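Local coordinates for protein probable FAD-dependent oxidoreductase PA4991 (Pseudomonas aeruginosa PAO1, PDB 5EZ7) that binds one FAD per subunit and probably works as an FAD-dependent oxidoreductase of the DAO family, although its physiological substrate is unknown, at residues L97-P106 / P241-A249. Numbering follows the deposited sequence.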
loop_
_atom_site.group_PDB
_atom_site.type_symbol
_atom_site.label_atom_id
_atom_site.label_comp_id
_atom_site.label_asym_id
_atom_site.label_seq_id
_atom_site.Cartn_x
_atom_site.Cartn_y
_atom_site.Cartn_z
ATOM N N LEU A 97 1.594 -7.779 12.070
ATOM C CA LEU A 97 1.710 -7.041 13.298
ATOM C C LEU A 97 0.597 -7.490 14.266
ATOM O O LEU A 97 0.854 -7.664 15.453
ATOM C CB LEU A 97 1.715 -5.519 13.037
ATOM C CG LEU A 97 2.968 -4.986 12.310
ATOM C CD1 LEU A 97 2.880 -3.485 12.057
ATOM C CD2 LEU A 97 4.264 -5.306 13.054
ATOM N N SER A 98 -0.612 -7.738 13.748
ATOM C CA SER A 98 -1.728 -8.137 14.586
ATOM C C SER A 98 -2.643 -9.006 13.791
ATOM O O SER A 98 -2.874 -8.783 12.599
ATOM C CB SER A 98 -2.493 -6.914 15.067
ATOM O OG SER A 98 -3.499 -7.241 16.007
ATOM N N GLU A 99 -3.176 -10.006 14.466
ATOM C CA GLU A 99 -4.095 -10.960 13.859
ATOM C C GLU A 99 -5.482 -10.357 13.684
ATOM O O GLU A 99 -6.346 -10.979 13.082
ATOM C CB GLU A 99 -4.216 -12.178 14.773
ATOM C CG GLU A 99 -2.904 -12.920 14.992
ATOM C CD GLU A 99 -2.866 -14.258 14.289
ATOM O OE1 GLU A 99 -3.265 -14.321 13.104
ATOM O OE2 GLU A 99 -2.460 -15.257 14.934
ATOM N N ALA A 100 -5.701 -9.183 14.276
ATOM C CA ALA A 100 -6.982 -8.530 14.297
ATOM C C ALA A 100 -6.766 -7.029 14.436
ATOM O O ALA A 100 -5.811 -6.568 15.066
ATOM C CB ALA A 100 -7.798 -9.041 15.454
ATOM N N HIS A 101 -7.642 -6.283 13.788
ATOM C CA HIS A 101 -7.774 -4.855 13.987
ATOM C C HIS A 101 -9.098 -4.695 14.712
ATOM O O HIS A 101 -9.982 -5.511 14.541
ATOM C CB HIS A 101 -7.776 -4.146 12.644
ATOM C CG HIS A 101 -7.842 -2.667 12.763
ATOM N ND1 HIS A 101 -6.734 -1.896 13.042
ATOM C CD2 HIS A 101 -8.885 -1.807 12.667
ATOM C CE1 HIS A 101 -7.085 -0.625 13.100
ATOM N NE2 HIS A 101 -8.380 -0.541 12.861
ATOM N N TYR A 102 -9.222 -3.667 15.545
ATOM C CA TYR A 102 -10.396 -3.515 16.457
ATOM C C TYR A 102 -11.146 -2.199 16.231
ATOM O O TYR A 102 -10.575 -1.242 15.672
ATOM C CB TYR A 102 -9.951 -3.584 17.919
ATOM C CG TYR A 102 -9.424 -4.939 18.334
ATOM C CD1 TYR A 102 -8.170 -5.388 17.916
ATOM C CD2 TYR A 102 -10.173 -5.778 19.162
ATOM C CE1 TYR A 102 -7.686 -6.633 18.286
ATOM C CE2 TYR A 102 -9.691 -7.021 19.551
ATOM C CZ TYR A 102 -8.450 -7.444 19.124
ATOM O OH TYR A 102 -7.983 -8.678 19.521
ATOM N N LEU A 103 -12.431 -2.186 16.610
ATOM C CA LEU A 103 -13.208 -0.947 16.765
ATOM C C LEU A 103 -13.273 -0.688 18.242
ATOM O O LEU A 103 -13.325 -1.618 19.041
ATOM C CB LEU A 103 -14.649 -1.028 16.221
ATOM C CG LEU A 103 -14.895 -1.508 14.802
ATOM C CD1 LEU A 103 -16.387 -1.521 14.489
ATOM C CD2 LEU A 103 -14.124 -0.676 13.776
ATOM N N TRP A 104 -13.346 0.583 18.579
ATOM C CA TRP A 104 -13.156 1.061 19.936
ATOM C C TRP A 104 -14.134 2.217 20.163
ATOM O O TRP A 104 -14.015 3.271 19.541
ATOM C CB TRP A 104 -11.688 1.440 20.057
ATOM C CG TRP A 104 -11.250 2.206 21.218
ATOM C CD1 TRP A 104 -11.832 2.294 22.454
ATOM C CD2 TRP A 104 -10.050 2.979 21.272
ATOM N NE1 TRP A 104 -11.068 3.111 23.255
ATOM C CE2 TRP A 104 -9.961 3.524 22.553
ATOM C CE3 TRP A 104 -9.059 3.293 20.332
ATOM C CZ2 TRP A 104 -8.922 4.354 22.925
ATOM C CZ3 TRP A 104 -8.021 4.122 20.706
ATOM C CH2 TRP A 104 -7.961 4.642 21.987
ATOM N N SER A 105 -15.122 1.962 21.026
ATOM C CA SER A 105 -16.322 2.800 21.186
ATOM C C SER A 105 -16.388 3.345 22.616
ATOM O O SER A 105 -15.658 2.855 23.490
ATOM C CB SER A 105 -17.595 1.978 20.886
ATOM O OG SER A 105 -17.887 1.916 19.489
ATOM N N PRO A 106 -17.238 4.376 22.857
ATOM C CA PRO A 106 -17.456 4.818 24.240
ATOM C C PRO A 106 -18.837 4.394 24.768
ATOM O O PRO A 106 -19.450 3.469 24.223
ATOM C CB PRO A 106 -17.333 6.351 24.130
ATOM C CG PRO A 106 -17.565 6.675 22.665
ATOM C CD PRO A 106 -17.800 5.375 21.925
ATOM N N PRO A 241 0.949 -2.639 22.603
ATOM C CA PRO A 241 0.370 -2.842 21.268
ATOM C C PRO A 241 -1.157 -2.518 21.197
ATOM O O PRO A 241 -1.926 -2.825 22.118
ATOM C CB PRO A 241 0.642 -4.304 20.952
ATOM C CG PRO A 241 1.548 -4.814 22.017
ATOM C CD PRO A 241 1.567 -3.860 23.165
ATOM N N LEU A 242 -1.531 -1.893 20.090
ATOM C CA LEU A 242 -2.838 -1.443 19.814
ATOM C C LEU A 242 -3.040 -1.259 18.297
ATOM O O LEU A 242 -2.189 -0.624 17.579
ATOM C CB LEU A 242 -3.012 -0.105 20.475
ATOM C CG LEU A 242 -4.348 0.596 20.292
ATOM C CD1 LEU A 242 -5.545 -0.292 20.704
ATOM C CD2 LEU A 242 -4.251 1.864 21.101
ATOM N N TYR A 243 -4.164 -1.790 17.816
ATOM C CA TYR A 243 -4.555 -1.688 16.396
ATOM C C TYR A 243 -6.060 -1.414 16.378
ATOM O O TYR A 243 -6.841 -2.334 16.600
ATOM C CB TYR A 243 -4.203 -2.984 15.650
ATOM C CG TYR A 243 -2.741 -3.336 15.803
ATOM C CD1 TYR A 243 -2.267 -4.039 16.916
ATOM C CD2 TYR A 243 -1.818 -2.918 14.864
ATOM C CE1 TYR A 243 -0.911 -4.323 17.047
ATOM C CE2 TYR A 243 -0.475 -3.191 14.999
ATOM C CZ TYR A 243 -0.024 -3.880 16.083
ATOM O OH TYR A 243 1.332 -4.105 16.174
ATOM N N ALA A 244 -6.473 -0.161 16.169
ATOM C CA ALA A 244 -7.863 0.178 16.391
ATOM C C ALA A 244 -8.337 1.455 15.713
ATOM O O ALA A 244 -7.577 2.390 15.554
ATOM C CB ALA A 244 -8.129 0.253 17.894
ATOM N N HIS A 245 -9.601 1.466 15.303
ATOM C CA HIS A 245 -10.305 2.697 14.945
ATOM C C HIS A 245 -11.056 3.187 16.200
ATOM O O HIS A 245 -11.848 2.427 16.739
ATOM C CB HIS A 245 -11.348 2.437 13.870
ATOM C CG HIS A 245 -10.816 1.852 12.603
ATOM N ND1 HIS A 245 -9.832 2.456 11.846
ATOM C CD2 HIS A 245 -11.203 0.757 11.908
ATOM C CE1 HIS A 245 -9.605 1.729 10.766
ATOM N NE2 HIS A 245 -10.417 0.686 10.788
ATOM N N CYS A 246 -10.799 4.419 16.663
ATOM C CA CYS A 246 -11.590 5.031 17.754
ATOM C C CYS A 246 -12.758 5.741 17.122
ATOM O O CYS A 246 -12.580 6.655 16.333
ATOM C CB CYS A 246 -10.805 6.031 18.641
ATOM S SG CYS A 246 -11.841 6.920 19.879
ATOM N N LEU A 247 -13.953 5.296 17.458
ATOM C CA LEU A 247 -15.157 5.994 17.064
ATOM C C LEU A 247 -15.644 6.841 18.225
ATOM O O LEU A 247 -15.680 6.397 19.388
ATOM C CB LEU A 247 -16.246 5.003 16.681
ATOM C CG LEU A 247 -15.805 3.961 15.665
ATOM C CD1 LEU A 247 -16.757 2.768 15.675
ATOM C CD2 LEU A 247 -15.692 4.590 14.277
ATOM N N GLY A 248 -15.987 8.079 17.894
ATOM C CA GLY A 248 -16.951 8.837 18.670
ATOM C C GLY A 248 -18.252 8.666 17.909
ATOM O O GLY A 248 -18.583 7.557 17.452
ATOM N N ALA A 249 -18.988 9.772 17.787
ATOM C CA ALA A 249 -20.109 9.889 16.846
ATOM C C ALA A 249 -19.548 10.123 15.421
ATOM O O ALA A 249 -18.419 10.624 15.237
ATOM C CB ALA A 249 -21.058 11.017 17.270
#
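A chi1 of -177° swings the His101 imidazole away from its own amide nitrogen, one of -58° sets CG of His245 opposite its carbonyl carbon, and the two rings, on neighbouring chain segments, meet as a T-shaped pair. The edge of His101 is directed at the face of His245: the ring planes stand at 66°, and His101 NE2 sits 3.1 Å above the His245 plane, over its centre. Leu103 CD2 reaches the rim of the same ring, 3.8 Å from His245 CD2, while His245 ND1 is hydrogen-bonded to Thr256 OG1, which helps fix the rotation of the imidazole. Tyr243 O lies over one face of the His101 ring.

Beneath these side chains runs a short parallel pairing of 102-105 with 244-246. Tyr102 uses both its polar backbone atoms, N to Tyr243 O and O to His245 N, each at 2.9 Å. Trp104 repeats the scheme two residues further on, its N bonding only weakly to His245 O and its O accepting from Leu247 N.

Tyr102, Ala244, Trp104 and Cys246 occupy the opposite face of the sheet from Leu103 and His245. There Cys246 CB packs 3.7 Å from Trp104 CE3, and Cys246 SG stands over the six-membered ring, 4.6 Å from its centroid, in a sulfur-aromatic contact. Towards 97-98, Ser98 CB makes a CH-pi contact over the Tyr243 ring, 3.6 Å from its centroid, and Leu97 CB touches Tyr243 OH, which makes a weak hydrogen bond to Thr259 O of strand 255-261.

Strand 146-149 flanks 102-105 and strand 255-261 flanks 244-246, both antiparallel, making this the parallel step within the large mixed sheet that accompanies the Rossmann-type FAD-binding domain in DAO-family enzymes.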